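Side-chain contact in esterase LipW (Mycobacterium marinum, PDB 3QH4), which is probably a serine hydrolase of the alpha/beta-hydrolase fold that cleaves ester substrates, with a narrow substrate preference: residues Asp13-Asp16 with Pro17-Ala21. Residues are numbered along the deposited sequence; the frame is centred on the assembly and turned at random.
Sequences DRLD and PLLRA
Arg-20 N donates to Asp-16 O over 2.7 Å, the first i to i+4 bond of a short helix (17-20) that starts as the chain leaves the 3-10 segment ending at Arg-14 and passes through extended Leu-15 and Asp-16. Asp-16 also holds the helix start through its side chain: with CG anti to the backbone N (chi1 -172°), the carboxylate swings forward beside the first turn, and OD1 accepts from Leu-18 N at 2.8 Å through its anti lone pair. The same oxygen lies 3.3 Å from Pro-17 CD and 3.4 Å from Leu-18 CB. This is an N-cap followed by proline at the first helical position, where the lack of an N-H costs no helix bond. In this alpha/beta-hydrolase-fold protein the cap lies near the N-terminus of the chain, packed against the segment around Arg-285 and Cys-287. Arg-20 bends at chi3 (-56°) to turn its guanidinium back over Pro-17, whose CA lies 4.0 Å above the centre of one face. From there NH2 bonds to Leu-15 O at 2.9 Å, somewhat bent at 143° and with the oxygen tilted from the guanidinium plane; NE makes a weak bond to Val-12 O. On the buried side, Leu-15 CD2 and Leu-19 CD2 approach loosely, 4.4 Å apart, both leucines touching Cys-287 while Leu-19 also reaches Phe-290 and Leu-293.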
ATOM      1  N   ASP A  13      -2.657  13.805 -21.526  1.00  8.08           N
ATOM      2  CA  ASP A  13      -3.946  14.338 -21.959  1.00  9.45           C
ATOM      3  C   ASP A  13      -5.111  13.587 -21.310  1.00  8.71           C
ATOM      4  O   ASP A  13      -6.237  14.104 -21.274  1.00  9.23           O
ATOM      5  CB  ASP A  13      -4.074  14.324 -23.498  1.00  9.66           C
ATOM      6  CG  ASP A  13      -4.011  12.913 -24.113  1.00 13.85           C
ATOM      7  OD1 ASP A  13      -3.123  12.117 -23.746  1.00 15.45           O
ATOM      8  OD2 ASP A  13      -4.871  12.620 -24.996  1.00 18.13           O
ATOM      9  N   ARG A  14      -4.842  12.371 -20.806  1.00  7.23           N
ATOM     10  CA  ARG A  14      -5.900  11.558 -20.221  1.00  7.06           C
ATOM     11  C   ARG A  14      -6.051  11.805 -18.727  1.00  6.69           C
ATOM     12  O   ARG A  14      -6.878  11.171 -18.073  1.00  6.29           O
ATOM     13  CB  ARG A  14      -5.655  10.080 -20.534  1.00  8.05           C
ATOM     14  CG  ARG A  14      -5.888   9.833 -22.045  1.00 10.65           C
ATOM     15  CD  ARG A  14      -5.509   8.467 -22.505  1.00 14.85           C
ATOM     16  NE  ARG A  14      -6.399   7.419 -22.007  1.00 16.28           N
ATOM     17  CZ  ARG A  14      -6.101   6.121 -22.118  1.00 14.87           C
ATOM     18  NH1 ARG A  14      -4.949   5.737 -22.706  1.00 13.23           N
ATOM     19  NH2 ARG A  14      -6.930   5.213 -21.629  1.00 16.26           N
ATOM     20  N   LEU A  15      -5.269  12.744 -18.194  1.00  6.35           N
ATOM     21  CA  LEU A  15      -5.329  13.069 -16.758  1.00  4.92           C
ATOM     22  C   LEU A  15      -6.105  14.342 -16.569  1.00  4.82           C
ATOM     23  O   LEU A  15      -6.096  15.216 -17.428  1.00  6.30           O
ATOM     24  CB  LEU A  15      -3.914  13.283 -16.189  1.00  5.12           C
ATOM     25  CG  LEU A  15      -2.932  12.114 -16.349  1.00  5.91           C
ATOM     26  CD1 LEU A  15      -1.596  12.431 -15.745  1.00  7.43           C
ATOM     27  CD2 LEU A  15      -3.540  10.867 -15.687  1.00  7.89           C
ATOM     28  N   ASP A  16      -6.771  14.451 -15.417  1.00  5.21           N
ATOM     29  CA  ASP A  16      -7.395  15.700 -15.009  1.00  5.88           C
ATOM     30  C   ASP A  16      -6.344  16.837 -15.076  1.00  7.46           C
ATOM     31  O   ASP A  16      -5.208  16.659 -14.632  1.00  7.22           O
ATOM     32  CB  ASP A  16      -7.916  15.564 -13.565  1.00  6.16           C
ATOM     33  CG  ASP A  16      -8.763  16.759 -13.142  1.00  8.65           C
ATOM     34  OD1 ASP A  16      -8.201  17.845 -12.933  1.00 10.36           O
ATOM     35  OD2 ASP A  16     -10.008  16.602 -13.041  1.00 10.02           O
ATOM     36  N   PRO A  17      -6.739  18.021 -15.586  1.00  8.60           N
ATOM     37  CA  PRO A  17      -5.761  19.122 -15.670  1.00  9.42           C
ATOM     38  C   PRO A  17      -5.085  19.454 -14.328  1.00  9.05           C
ATOM     39  O   PRO A  17      -3.920  19.814 -14.312  1.00  9.51           O
ATOM     40  CB  PRO A  17      -6.581  20.326 -16.163  1.00 10.65           C
ATOM     41  CG  PRO A  17      -7.884  19.785 -16.641  1.00 12.15           C
ATOM     42  CD  PRO A  17      -8.031  18.341 -16.232  1.00 10.10           C
ATOM     43  N   LEU A  18      -5.777  19.298 -13.212  1.00  9.13           N
ATOM     44  CA  LEU A  18      -5.153  19.627 -11.919  1.00  9.49           C
ATOM     45  C   LEU A  18      -4.036  18.640 -11.627  1.00 10.17           C
ATOM     46  O   LEU A  18      -2.968  18.993 -11.100  1.00 10.34           O
ATOM     47  CB  LEU A  18      -6.183  19.603 -10.772  1.00  9.92           C
ATOM     48  CG  LEU A  18      -7.296  20.649 -10.782  1.00 12.09           C
ATOM     49  CD1 LEU A  18      -8.384  20.335  -9.715  1.00 13.23           C
ATOM     50  CD2 LEU A  18      -6.703  22.036 -10.536  1.00 14.58           C
ATOM     51  N   LEU A  19      -4.276  17.386 -11.977  1.00  9.27           N
ATOM     52  CA  LEU A  19      -3.278  16.369 -11.765  1.00  9.38           C
ATOM     53  C   LEU A  19      -2.178  16.433 -12.806  1.00  9.91           C
ATOM     54  O   LEU A  19      -1.003  16.279 -12.471  1.00  9.12           O
ATOM     55  CB  LEU A  19      -3.939  14.979 -11.716  1.00  8.53           C
ATOM     56  CG  LEU A  19      -3.024  13.806 -11.426  1.00  7.27           C
ATOM     57  CD1 LEU A  19      -2.407  13.902 -10.038  1.00  8.00           C
ATOM     58  CD2 LEU A  19      -3.875  12.502 -11.602  1.00  5.08           C
ATOM     59  N   ARG A  20      -2.549  16.726 -14.052  1.00 10.57           N
ATOM     60  CA  ARG A  20      -1.598  16.932 -15.136  1.00 11.49           C
ATOM     61  C   ARG A  20      -0.520  17.953 -14.781  1.00 12.53           C
ATOM     62  O   ARG A  20       0.617  17.816 -15.219  1.00 13.02           O
ATOM     63  CB  ARG A  20      -2.327  17.405 -16.390  1.00 12.68           C
ATOM     64  CG  ARG A  20      -1.537  17.212 -17.687  1.00 13.15           C
ATOM     65  CD  ARG A  20      -2.290  17.872 -18.851  1.00 16.19           C
ATOM     66  NE  ARG A  20      -3.633  17.338 -18.932  1.00 14.96           N
ATOM     67  CZ  ARG A  20      -4.708  18.009 -19.348  1.00 18.37           C
ATOM     68  NH1 ARG A  20      -4.594  19.277 -19.754  1.00 17.90           N
ATOM     69  NH2 ARG A  20      -5.902  17.404 -19.380  1.00 15.06           N
ATOM     70  N   ALA A  21      -0.885  18.983 -14.013  1.00 11.59           N
ATOM     71  CA  ALA A  21       0.055  20.031 -13.660  1.00 12.34           C
ATOM     72  C   ALA A  21       1.207  19.553 -12.783  1.00 12.46           C
ATOM     73  O   ALA A  21       2.278  20.166 -12.791  1.00 12.87           O
ATOM     74  CB  ALA A  21      -0.690  21.204 -12.969  1.00 13.20           C
TER